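PLP-Dependent L-Arginine Hydroxylase MppP (Streptomyces wadayamensis, PDB 6C92) uses pyridoxal 5'-phosphate to hydroxylate L-arginine, although its family is that of the aminotransferases. Local coordinates at residues E9-W14 and F332-R337; H112-N117 and F339-P344; V312-R317 and H349-A354. One frame throughout, in Å; residues are numbered along the deposited sequence.

All three contacts gather on one side of the chain and reach the same arginine–cofactor adduct: T12 in contact 1 takes its guanidinium end, F115 in contact 2 lies against its middle, and R352 in contact 3 holds its carboxylate. The centres of contacts 1 and 2 are about 11 Å apart; L11 N bonds to D116 OD2 at 2.7 Å, linking helix 11-16 to D116, a residue seen to bind magnesium in this protein. Contacts 1 and 3, about 13 Å apart, share a sheet, since strands 334-335 and 350-354 are neighbours joined by L334 O to R352 N at 2.8 Å. Contacts 2 and 3 lie about 15 Å apart and meet where F339 CZ packs 3.6 Å from R352 NH1.

Contact 1: residues E9-W14 and F332-R337; sequences ENLTQW and FALPCR. With EQJ ((E)-N~2~-({3-hydroxy-2-methyl-5-[(phosphonooxy)methyl]pyridin-4-yl}methylidene)-L-arginine), chain E.
P335 points its CG at the centre of the six-membered ring of W14, in a CH-pi contact that joins the N-terminal helix 11-16 to the short edge strand 334-335. P335 CG stands 3.8 Å from the centroid of that ring and only 9° off its normal. On the opposite face E9 OE2 comes in near the rim. The packing stays tight toward L334, whose CD2 methyl sits 3.5 Å from W14 CB. W14 CG is anti to the carbonyl carbon (chi1 -68°), which swings the indole across to the proline. L11 closes the row, its CD2 resting 3.7 Å from P335 O.

Beside A333 the fit is looser. There the two backbones do not touch, and a water spans them, donating to W14 O at 2.9 Å and to A333 O at 3.1 Å. W323 of helix 319-328 meets W14 edge-to-face, and W14 NE1 makes a weak bond to Q338 OE1. With W14 cut back to an alanine, P335 CG is likely to lose the aromatic face beneath it and W323 its edge-to-face partner, opening a gap between P335 and helix 11-16.

The helix start is fixed by N10, the N-cap, whose OD1 accepts from Q13 N at 2.8 Å. S248 of the neighbouring subunit takes N10 ND2. In the first turn of that helix, T12 OG1 accepts from EQJ N19 at 2.8 Å and, weakly, from EQJ N22. The chemistry divides accordingly: apolar side chains pack helix 11-16 on strand 334-335, while the polar side of the helix, at the subunit interface, reads the guanidinium of the bound arginine.

Contact 2: residues H112-N117 and F339-P344; sequences HPTFDN and FHWAEP. With EQJ ((E)-N~2~-({3-hydroxy-2-methyl-5-[(phosphonooxy)methyl]pyridin-4-yl}methylidene)-L-arginine), chain E.
H112, H340 and W341 form an aromatic cluster, set where a cis-proline (P113) meets a type I beta turn running from H340 to E343. Its rings meet edge-to-face twice over: the edge of H112 points at the face of the five-membered ring of W341, centroids 4.7 Å apart, and the edge of H340 points at the face of H112. With its CG anti to the backbone N (chi1 -175°), H112 reaches into the turn, while its ND1 bonds to E133 OE2; W341 NE1 is taken by V111 O.

Two CH-pi contacts add to the cluster. P113 CB lies 3.6 Å from the H340 centroid, 12° off the normal, and A342 CB covers a face of H112 nearer its rim.

The backbones are joined by one bond, T114 N to F339 O at 3.1 Å. F339 O also accepts weakly from W341 N, in the inverse gamma turn centred on H340.

Toward EQJ, F115 and F339 meet through apolar ring atoms, F339 CE1 at the edge of F115. D116, seen to bind magnesium in this protein, sets OD1 over one face of F115, and EQJ C13 lies over the other. The closest atoms there are F115 CZ and EQJ C17, 3.3 Å apart.

Contact 3: residues V312-R317 and H349-A354; sequences VAFAGR and HMVRIA. With EQJ ((E)-N~2~-({3-hydroxy-2-methyl-5-[(phosphonooxy)methyl]pyridin-4-yl}methylidene)-L-arginine), chain E.
The F314 ring has H349 O over one face and the V351 CG1 methyl at its edge, 3.6 Å from F314 CZ. The imidazole of H349 is also met edge-on: R317 O lies almost in its plane and accepts from H349 ND1 at 2.7 Å, nearly straight at 174°, though ND1 sits well above the plane of that carbonyl. A third flat group, the guanidinium of R352, meets the carboxylate of EQJ in its own plane.

F314 and R352 hang on an antiparallel strand pair, 309-314 beside 350-354. V312 and V351 make a hydrogen-bonded pair, V312 N to V351 O at 3.0 Å and V351 N to V312 O at 3.1 Å. A313 and M350 follow as a non-hydrogen-bonded pair, and F314 N to H349 O carries the bonding on to the strand end. V312 CG2 packs 3.6 Å from I353 CD1, which helix 359-374 covers.

The R352 chain, bent at chi3 (72°), brings NH1 to EQJ O24 at 2.8 Å and NH2 to EQJ O25, with a weak third bond from NH2 to O24; NH1 also donates to N160 OD1 and NH2 to A26 O. The two good bonds, with a probable charge attraction, are consistent with recognition of the substrate carboxylate, as in related aminotransferases, by an arginine on a strand flanked by 309-314 and 334-335.

Contact 1: residues E9-W14 and F332-R337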
loop_
_atom_site.group_PDB
_atom_site.type_symbol
_atom_site.label_atom_id
_atom_site.label_comp_id
_atom_site.label_asym_id
_atom_site.label_seq_id
_atom_site.Cartn_x
_atom_site.Cartn_y
_atom_site.Cartn_z
ATOM N N GLU A 9 11.668 -7.905 15.666
ATOM C CA GLU A 9 12.557 -6.754 15.524
ATOM C C GLU A 9 13.132 -6.741 14.107
ATOM O O GLU A 9 13.465 -7.782 13.519
ATOM C CB GLU A 9 13.684 -6.778 16.569
ATOM C CG GLU A 9 14.472 -5.470 16.730
ATOM C CD GLU A 9 13.950 -4.550 17.867
ATOM O OE1 GLU A 9 13.396 -5.047 18.887
ATOM O OE2 GLU A 9 14.121 -3.313 17.751
ATOM N N ASN A 10 13.213 -5.536 13.563
ATOM C CA ASN A 10 13.792 -5.291 12.251
ATOM C C ASN A 10 14.244 -3.834 12.253
ATOM O O ASN A 10 14.070 -3.123 13.248
ATOM C CB ASN A 10 12.779 -5.592 11.146
ATOM C CG ASN A 10 11.461 -4.885 11.378
ATOM O OD1 ASN A 10 11.446 -3.776 11.914
ATOM N ND2 ASN A 10 10.347 -5.523 10.998
ATOM N N LEU A 11 14.814 -3.385 11.132
ATOM C CA LEU A 11 15.283 -1.999 11.068
ATOM C C LEU A 11 14.129 -1.023 11.184
ATOM O O LEU A 11 14.271 0.049 11.786
ATOM C CB LEU A 11 16.042 -1.745 9.771
ATOM C CG LEU A 11 17.374 -2.479 9.699
ATOM C CD1 LEU A 11 17.898 -2.430 8.260
ATOM C CD2 LEU A 11 18.372 -1.881 10.733
ATOM N N THR A 12 12.975 -1.368 10.595
ATOM C CA THR A 12 11.831 -0.463 10.668
ATOM C C THR A 12 11.456 -0.181 12.122
ATOM O O THR A 12 11.108 0.953 12.474
ATOM C CB THR A 12 10.650 -1.047 9.887
ATOM O OG1 THR A 12 11.056 -1.277 8.527
ATOM C CG2 THR A 12 9.443 -0.070 9.895
ATOM N N GLN A 13 11.579 -1.180 13.001
ATOM C CA GLN A 13 11.225 -0.940 14.399
ATOM C C GLN A 13 12.222 -0.006 15.077
ATOM O O GLN A 13 11.821 0.796 15.931
ATOM C CB GLN A 13 11.090 -2.268 15.153
ATOM C CG GLN A 13 9.812 -3.013 14.732
ATOM C CD GLN A 13 9.579 -4.298 15.466
ATOM O OE1 GLN A 13 10.206 -4.562 16.487
ATOM N NE2 GLN A 13 8.659 -5.114 14.950
ATOM N N TRP A 14 13.505 -0.056 14.696
ATOM C CA TRP A 14 14.434 0.988 15.136
ATOM C C TRP A 14 14.009 2.350 14.599
ATOM O O TRP A 14 14.162 3.372 15.281
ATOM C CB TRP A 14 15.865 0.695 14.672
ATOM C CG TRP A 14 16.533 -0.486 15.291
ATOM C CD1 TRP A 14 16.596 -1.750 14.783
ATOM C CD2 TRP A 14 17.269 -0.507 16.520
ATOM N NE1 TRP A 14 17.324 -2.566 15.628
ATOM C CE2 TRP A 14 17.745 -1.825 16.701
ATOM C CE3 TRP A 14 17.571 0.459 17.486
ATOM C CZ2 TRP A 14 18.500 -2.198 17.811
ATOM C CZ3 TRP A 14 18.325 0.084 18.587
ATOM C CH2 TRP A 14 18.779 -1.233 18.739
ATOM N N PHE A 332 18.993 9.882 16.695
ATOM C CA PHE A 332 18.585 8.541 16.275
ATOM C C PHE A 332 19.187 8.209 14.915
ATOM O O PHE A 332 18.750 8.743 13.889
ATOM C CB PHE A 332 17.065 8.428 16.239
ATOM C CG PHE A 332 16.432 8.629 17.579
ATOM C CD1 PHE A 332 16.123 9.906 18.023
ATOM C CD2 PHE A 332 16.180 7.549 18.414
ATOM C CE1 PHE A 332 15.564 10.100 19.263
ATOM C CE2 PHE A 332 15.619 7.741 19.658
ATOM C CZ PHE A 332 15.308 9.021 20.083
ATOM N N ALA A 333 20.194 7.337 14.915
ATOM C CA ALA A 333 20.741 6.726 13.716
ATOM C C ALA A 333 20.262 5.267 13.632
ATOM O O ALA A 333 19.190 4.931 14.167
ATOM C CB ALA A 333 22.258 6.877 13.733
ATOM N N LEU A 334 21.043 4.408 12.982
ATOM C CA LEU A 334 20.646 3.014 12.796
ATOM C C LEU A 334 21.869 2.129 12.988
ATOM O O LEU A 334 22.904 2.359 12.334
ATOM C CB LEU A 334 20.055 2.748 11.413
ATOM C CG LEU A 334 18.584 2.991 11.099
ATOM C CD1 LEU A 334 18.329 2.547 9.645
ATOM C CD2 LEU A 334 17.660 2.253 12.056
ATOM N N PRO A 335 21.800 1.126 13.856
ATOM C CA PRO A 335 22.857 0.113 13.869
ATOM C C PRO A 335 22.733 -0.744 12.621
ATOM O O PRO A 335 21.633 -0.987 12.119
ATOM C CB PRO A 335 22.583 -0.681 15.148
ATOM C CG PRO A 335 21.153 -0.487 15.432
ATOM C CD PRO A 335 20.709 0.808 14.790
ATOM N N CYS A 336 23.883 -1.184 12.112
ATOM C CA CYS A 336 23.958 -1.835 10.817
ATOM C C CYS A 336 23.765 -3.354 10.871
ATOM O O CYS A 336 23.648 -3.984 9.813
ATOM C CB CYS A 336 25.297 -1.495 10.170
ATOM S SG CYS A 336 25.257 0.049 9.176
ATOM N N ARG A 337 23.714 -3.957 12.064
ATOM C CA ARG A 337 23.608 -5.411 12.166
ATOM C C ARG A 337 22.550 -5.969 11.228
ATOM O O ARG A 337 22.789 -6.951 10.517
ATOM C CB ARG A 337 23.281 -5.818 13.601
ATOM C CG ARG A 337 24.471 -5.857 14.503
ATOM C CD ARG A 337 24.050 -6.149 15.923
ATOM N NE ARG A 337 23.565 -7.519 16.081
ATOM C CZ ARG A 337 24.350 -8.586 16.197
ATOM N NH1 ARG A 337 25.668 -8.455 16.156
ATOM N NH2 ARG A 337 23.812 -9.794 16.349
HETATM C C01 EQJ E . 16.270 -0.787 -1.267
HETATM C C02 EQJ E . 14.891 -0.475 -0.691
HETATM C C04 EQJ E . 12.575 -0.761 -0.895
HETATM C C05 EQJ E . 12.365 -0.005 0.246
HETATM C C06 EQJ E . 10.907 0.233 0.766
HETATM C C12 EQJ E . 13.469 0.524 0.975
HETATM C C13 EQJ E . 13.214 1.385 2.222
HETATM C C15 EQJ E . 14.051 3.098 3.837
HETATM C C16 EQJ E . 12.719 2.973 4.638
HETATM C C17 EQJ E . 12.355 1.638 5.329
HETATM C C18 EQJ E . 10.908 1.763 5.871
HETATM C C20 EQJ E . 9.604 -0.456 5.679
HETATM C C23 EQJ E . 15.299 3.026 4.723
HETATM C C26 EQJ E . 14.751 0.293 0.472
HETATM N N03 EQJ E . 13.836 -0.970 -1.328
HETATM N N14 EQJ E . 14.164 2.164 2.701
HETATM N N19 EQJ E . 10.437 0.494 6.446
HETATM N N21 EQJ E . 9.295 -0.092 4.339
HETATM N N22 EQJ E . 9.179 -1.597 6.190
HETATM O O07 EQJ E . 10.636 1.618 0.743
HETATM O O09 EQJ E . 9.319 2.216 2.870
HETATM O O10 EQJ E . 8.816 3.390 0.690
HETATM O O11 EQJ E . 8.211 1.005 1.076
HETATM O O24 EQJ E . 16.351 2.571 4.260
HETATM O O25 EQJ E . 15.302 3.445 5.903
HETATM O O27 EQJ E . 15.856 0.794 1.118
HETATM P P08 EQJ E . 9.194 2.094 1.401
HETATM O O HOH W 1 16.533 4.988 15.667
#

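Contact 2: residues H112-N117 and F339-P344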
loop_
_atom_site.group_PDB
_atom_site.type_symbol
_atom_site.label_atom_id
_atom_site.label_comp_id
_atom_site.label_asym_id
_atom_site.label_seq_id
_atom_site.Cartn_x
_atom_site.Cartn_y
_atom_site.Cartn_z
ATOM N N HIS A 112 23.881 -9.428 -0.153
ATOM C CA HIS A 112 24.126 -9.316 1.260
ATOM C C HIS A 112 25.325 -8.394 1.482
ATOM O O HIS A 112 26.374 -8.620 0.884
ATOM C CB HIS A 112 24.401 -10.712 1.836
ATOM C CG HIS A 112 24.557 -10.746 3.326
ATOM N ND1 HIS A 112 25.775 -10.959 3.945
ATOM C CD2 HIS A 112 23.646 -10.639 4.324
ATOM C CE1 HIS A 112 25.607 -10.953 5.257
ATOM N NE2 HIS A 112 24.324 -10.773 5.514
ATOM N N PRO A 113 25.167 -7.329 2.279
ATOM C CA PRO A 113 23.961 -6.873 2.982
ATOM C C PRO A 113 22.954 -6.211 2.048
ATOM O O PRO A 113 23.281 -5.931 0.898
ATOM C CB PRO A 113 24.519 -5.845 3.976
ATOM C CG PRO A 113 25.617 -5.203 3.220
ATOM C CD PRO A 113 26.257 -6.338 2.409
ATOM N N THR A 114 21.742 -5.976 2.539
ATOM C CA THR A 114 20.792 -5.112 1.849
ATOM C C THR A 114 19.732 -4.703 2.859
ATOM O O THR A 114 19.757 -5.135 4.016
ATOM C CB THR A 114 20.203 -5.808 0.612
ATOM O OG1 THR A 114 19.643 -4.829 -0.276
ATOM C CG2 THR A 114 19.139 -6.807 0.974
ATOM N N PHE A 115 18.787 -3.864 2.426
ATOM C CA PHE A 115 17.778 -3.434 3.385
ATOM C C PHE A 115 16.973 -4.635 3.885
ATOM O O PHE A 115 16.557 -5.502 3.109
ATOM C CB PHE A 115 16.832 -2.376 2.809
ATOM C CG PHE A 115 15.853 -1.877 3.856
ATOM C CD1 PHE A 115 16.326 -1.230 4.999
ATOM C CD2 PHE A 115 14.495 -2.139 3.759
ATOM C CE1 PHE A 115 15.459 -0.811 5.997
ATOM C CE2 PHE A 115 13.620 -1.719 4.756
ATOM C CZ PHE A 115 14.106 -1.056 5.877
ATOM N N ASP A 116 16.741 -4.686 5.198
ATOM C CA ASP A 116 16.328 -5.942 5.798
ATOM C C ASP A 116 14.883 -6.315 5.484
ATOM O O ASP A 116 14.559 -7.508 5.521
ATOM C CB ASP A 116 16.588 -5.928 7.322
ATOM C CG ASP A 116 15.602 -5.061 8.117
ATOM O OD1 ASP A 116 15.006 -4.126 7.560
ATOM O OD2 ASP A 116 15.444 -5.333 9.332
ATOM N N ASN A 117 14.004 -5.364 5.130
ATOM C CA ASN A 117 12.642 -5.817 4.856
ATOM C C ASN A 117 12.557 -6.582 3.539
ATOM O O ASN A 117 11.595 -7.324 3.333
ATOM C CB ASN A 117 11.648 -4.642 4.906
ATOM C CG ASN A 117 11.402 -4.007 3.556
ATOM O OD1 ASN A 117 12.301 -3.923 2.722
ATOM N ND2 ASN A 117 10.176 -3.519 3.346
ATOM N N PHE A 339 21.088 -5.053 8.490
ATOM C CA PHE A 339 21.312 -5.095 7.046
ATOM C C PHE A 339 22.042 -6.367 6.636
ATOM O O PHE A 339 21.903 -6.829 5.496
ATOM C CB PHE A 339 22.134 -3.886 6.586
ATOM C CG PHE A 339 21.461 -2.575 6.792
ATOM C CD1 PHE A 339 20.591 -2.064 5.843
ATOM C CD2 PHE A 339 21.707 -1.843 7.934
ATOM C CE1 PHE A 339 19.987 -0.856 6.030
ATOM C CE2 PHE A 339 21.091 -0.611 8.131
ATOM C CZ PHE A 339 20.232 -0.119 7.184
ATOM N N HIS A 340 22.835 -6.928 7.540
ATOM C CA HIS A 340 23.542 -8.173 7.270
ATOM C C HIS A 340 22.645 -9.314 7.723
ATOM O O HIS A 340 22.862 -9.986 8.740
ATOM C CB HIS A 340 24.903 -8.161 7.955
ATOM C CG HIS A 340 25.770 -7.030 7.498
ATOM N ND1 HIS A 340 26.727 -7.175 6.515
ATOM C CD2 HIS A 340 25.773 -5.715 7.837
ATOM C CE1 HIS A 340 27.314 -6.008 6.302
ATOM N NE2 HIS A 340 26.745 -5.104 7.080
ATOM N N TRP A 341 21.607 -9.507 6.903
ATOM C CA TRP A 341 20.451 -10.309 7.259
ATOM C C TRP A 341 20.791 -11.781 7.375
ATOM O O TRP A 341 19.980 -12.546 7.900
ATOM C CB TRP A 341 19.349 -10.097 6.220
ATOM C CG TRP A 341 19.809 -10.314 4.803
ATOM C CD1 TRP A 341 20.178 -9.347 3.921
ATOM C CD2 TRP A 341 19.965 -11.568 4.111
ATOM N NE1 TRP A 341 20.561 -9.911 2.726
ATOM C CE2 TRP A 341 20.439 -11.274 2.819
ATOM C CE3 TRP A 341 19.756 -12.911 4.460
ATOM C CZ2 TRP A 341 20.708 -12.263 1.886
ATOM C CZ3 TRP A 341 20.016 -13.886 3.519
ATOM C CH2 TRP A 341 20.481 -13.559 2.251
ATOM N N ALA A 342 21.954 -12.192 6.868
ATOM C CA ALA A 342 22.401 -13.573 6.962
ATOM C C ALA A 342 23.419 -13.771 8.065
ATOM O O ALA A 342 23.597 -14.901 8.530
ATOM C CB ALA A 342 23.026 -14.033 5.635
ATOM N N GLU A 343 24.096 -12.703 8.473
ATOM C CA GLU A 343 25.196 -12.789 9.436
ATOM C C GLU A 343 25.307 -11.447 10.139
ATOM O O GLU A 343 26.191 -10.633 9.840
ATOM C CB GLU A 343 26.512 -13.149 8.747
ATOM C CG GLU A 343 27.603 -13.585 9.730
ATOM C CD GLU A 343 27.380 -14.996 10.225
ATOM O OE1 GLU A 343 27.715 -15.949 9.490
ATOM O OE2 GLU A 343 26.841 -15.149 11.338
ATOM N N PRO A 344 24.412 -11.176 11.089
ATOM C CA PRO A 344 24.301 -9.808 11.625
ATOM C C PRO A 344 25.578 -9.288 12.244
ATOM O O PRO A 344 25.809 -8.075 12.253
ATOM C CB PRO A 344 23.188 -9.932 12.669
ATOM C CG PRO A 344 22.396 -11.119 12.248
ATOM C CD PRO A 344 23.314 -12.044 11.544
HETATM C C01 EQJ E . 16.270 -0.787 -1.267
HETATM C C02 EQJ E . 14.891 -0.475 -0.691
HETATM C C04 EQJ E . 12.575 -0.761 -0.895
HETATM C C05 EQJ E . 12.365 -0.005 0.246
HETATM C C06 EQJ E . 10.907 0.233 0.766
HETATM C C12 EQJ E . 13.469 0.524 0.975
HETATM C C13 EQJ E . 13.214 1.385 2.222
HETATM C C15 EQJ E . 14.051 3.098 3.837
HETATM C C16 EQJ E . 12.719 2.973 4.638
HETATM C C17 EQJ E . 12.355 1.638 5.329
HETATM C C18 EQJ E . 10.908 1.763 5.871
HETATM C C20 EQJ E . 9.604 -0.456 5.679
HETATM C C23 EQJ E . 15.299 3.026 4.723
HETATM C C26 EQJ E . 14.751 0.293 0.472
HETATM N N03 EQJ E . 13.836 -0.970 -1.328
HETATM N N14 EQJ E . 14.164 2.164 2.701
HETATM N N19 EQJ E . 10.437 0.494 6.446
HETATM N N21 EQJ E . 9.295 -0.092 4.339
HETATM N N22 EQJ E . 9.179 -1.597 6.190
HETATM O O07 EQJ E . 10.636 1.618 0.743
HETATM O O09 EQJ E . 9.319 2.216 2.870
HETATM O O10 EQJ E . 8.816 3.390 0.690
HETATM O O11 EQJ E . 8.211 1.005 1.076
HETATM O O24 EQJ E . 16.351 2.571 4.260
HETATM O O25 EQJ E . 15.302 3.445 5.903
HETATM O O27 EQJ E . 15.856 0.794 1.118
HETATM P P08 EQJ E . 9.194 2.094 1.401
#

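Contact 3: residues V312-R317 and H349-A354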
loop_
_atom_site.group_PDB
_atom_site.type_symbol
_atom_site.label_atom_id
_atom_site.label_comp_id
_atom_site.label_asym_id
_atom_site.label_seq_id
_atom_site.Cartn_x
_atom_site.Cartn_y
_atom_site.Cartn_z
ATOM N N VAL A 312 29.094 4.453 8.416
ATOM C CA VAL A 312 30.263 4.884 9.180
ATOM C C VAL A 312 30.723 3.694 10.002
ATOM O O VAL A 312 29.918 3.083 10.717
ATOM C CB VAL A 312 29.954 6.091 10.083
ATOM C CG1 VAL A 312 31.219 6.578 10.781
ATOM C CG2 VAL A 312 29.359 7.223 9.253
ATOM N N ALA A 313 31.999 3.344 9.867
ATOM C CA ALA A 313 32.601 2.211 10.555
ATOM C C ALA A 313 33.540 2.722 11.635
ATOM O O ALA A 313 34.249 3.711 11.438
ATOM C CB ALA A 313 33.382 1.322 9.590
ATOM N N PHE A 314 33.535 2.061 12.776
ATOM C CA PHE A 314 34.447 2.449 13.838
ATOM C C PHE A 314 34.948 1.199 14.532
ATOM O O PHE A 314 34.190 0.256 14.765
ATOM C CB PHE A 314 33.792 3.414 14.844
ATOM C CG PHE A 314 32.315 3.321 14.884
ATOM C CD1 PHE A 314 31.707 2.242 15.486
ATOM C CD2 PHE A 314 31.527 4.304 14.305
ATOM C CE1 PHE A 314 30.337 2.133 15.512
ATOM C CE2 PHE A 314 30.155 4.199 14.326
ATOM C CZ PHE A 314 29.560 3.112 14.934
ATOM N N ALA A 315 36.238 1.187 14.829
ATOM C CA ALA A 315 36.810 0.075 15.561
ATOM C C ALA A 315 36.631 0.287 17.060
ATOM O O ALA A 315 36.441 1.410 17.546
ATOM C CB ALA A 315 38.287 -0.086 15.210
ATOM N N GLY A 316 36.673 -0.817 17.795
ATOM C CA GLY A 316 36.600 -0.760 19.241
ATOM C C GLY A 316 35.283 -0.284 19.806
ATOM O O GLY A 316 35.215 0.027 20.999
ATOM N N ARG A 317 34.236 -0.205 18.989
ATOM C CA ARG A 317 32.896 0.104 19.466
ATOM C C ARG A 317 31.896 -0.607 18.566
ATOM O O ARG A 317 32.125 -0.732 17.357
ATOM C CB ARG A 317 32.640 1.612 19.463
ATOM C CG ARG A 317 33.830 2.429 19.936
ATOM C CD ARG A 317 33.481 3.880 20.159
ATOM N NE ARG A 317 32.433 4.016 21.165
ATOM C CZ ARG A 317 32.241 5.098 21.907
ATOM N NH1 ARG A 317 33.040 6.148 21.775
ATOM N NH2 ARG A 317 31.252 5.120 22.790
ATOM N N HIS A 349 30.053 -3.295 13.785
ATOM C CA HIS A 349 30.907 -2.133 14.001
ATOM C C HIS A 349 30.576 -0.973 13.064
ATOM O O HIS A 349 31.456 -0.176 12.723
ATOM C CB HIS A 349 32.372 -2.530 13.842
ATOM C CG HIS A 349 32.849 -3.465 14.906
ATOM N ND1 HIS A 349 32.833 -3.133 16.245
ATOM C CD2 HIS A 349 33.333 -4.727 14.834
ATOM C CE1 HIS A 349 33.294 -4.149 16.950
ATOM N NE2 HIS A 349 33.604 -5.128 16.119
ATOM N N MET A 350 29.319 -0.858 12.638
ATOM C CA MET A 350 28.919 0.266 11.812
ATOM C C MET A 350 27.546 0.753 12.215
ATOM O O MET A 350 26.734 0.007 12.775
ATOM C CB MET A 350 28.878 -0.091 10.343
ATOM C CG MET A 350 30.158 -0.614 9.841
ATOM S SD MET A 350 29.781 -1.659 8.473
ATOM C CE MET A 350 30.430 -0.691 7.243
ATOM N N VAL A 351 27.307 2.025 11.900
ATOM C CA VAL A 351 25.979 2.623 11.919
ATOM C C VAL A 351 25.706 3.231 10.551
ATOM O O VAL A 351 26.617 3.509 9.768
ATOM C CB VAL A 351 25.818 3.704 13.013
ATOM C CG1 VAL A 351 25.958 3.080 14.390
ATOM C CG2 VAL A 351 26.821 4.829 12.817
ATOM N N ARG A 352 24.429 3.463 10.280
ATOM C CA ARG A 352 24.025 4.124 9.056
ATOM C C ARG A 352 23.416 5.466 9.413
ATOM O O ARG A 352 22.697 5.577 10.413
ATOM C CB ARG A 352 23.028 3.265 8.265
ATOM C CG ARG A 352 22.880 3.723 6.813
ATOM C CD ARG A 352 21.648 3.151 6.135
ATOM N NE ARG A 352 20.404 3.765 6.622
ATOM C CZ ARG A 352 19.193 3.493 6.154
ATOM N NH1 ARG A 352 19.048 2.615 5.164
ATOM N NH2 ARG A 352 18.116 4.106 6.669
ATOM N N ILE A 353 23.708 6.469 8.575
ATOM C CA ILE A 353 23.279 7.855 8.740
ATOM C C ILE A 353 22.478 8.269 7.518
ATOM O O ILE A 353 22.911 8.045 6.382
ATOM C CB ILE A 353 24.488 8.797 8.904
ATOM C CG1 ILE A 353 25.167 8.528 10.251
ATOM C CG2 ILE A 353 24.084 10.282 8.730
ATOM C CD1 ILE A 353 26.527 9.198 10.386
ATOM N N ALA A 354 21.341 8.912 7.751
ATOM C CA ALA A 354 20.489 9.361 6.662
ATOM C C ALA A 354 20.921 10.757 6.219
ATOM O O ALA A 354 21.091 11.656 7.048
ATOM C CB ALA A 354 19.027 9.356 7.102
HETATM C C01 EQJ E . 16.270 -0.787 -1.267
HETATM C C02 EQJ E . 14.891 -0.475 -0.691
HETATM C C04 EQJ E . 12.575 -0.761 -0.895
HETATM C C05 EQJ E . 12.365 -0.005 0.246
HETATM C C06 EQJ E . 10.907 0.233 0.766
HETATM C C12 EQJ E . 13.469 0.524 0.975
HETATM C C13 EQJ E . 13.214 1.385 2.222
HETATM C C15 EQJ E . 14.051 3.098 3.837
HETATM C C16 EQJ E . 12.719 2.973 4.638
HETATM C C17 EQJ E . 12.355 1.638 5.329
HETATM C C18 EQJ E . 10.908 1.763 5.871
HETATM C C20 EQJ E . 9.604 -0.456 5.679
HETATM C C23 EQJ E . 15.299 3.026 4.723
HETATM C C26 EQJ E . 14.751 0.293 0.472
HETATM N N03 EQJ E . 13.836 -0.970 -1.328
HETATM N N14 EQJ E . 14.164 2.164 2.701
HETATM N N19 EQJ E . 10.437 0.494 6.446
HETATM N N21 EQJ E . 9.295 -0.092 4.339
HETATM N N22 EQJ E . 9.179 -1.597 6.190
HETATM O O07 EQJ E . 10.636 1.618 0.743
HETATM O O09 EQJ E . 9.319 2.216 2.870
HETATM O O10 EQJ E . 8.816 3.390 0.690
HETATM O O11 EQJ E . 8.211 1.005 1.076
HETATM O O24 EQJ E . 16.351 2.571 4.260
HETATM O O25 EQJ E . 15.302 3.445 5.903
HETATM O O27 EQJ E . 15.856 0.794 1.118
HETATM P P08 EQJ E . 9.194 2.094 1.401
#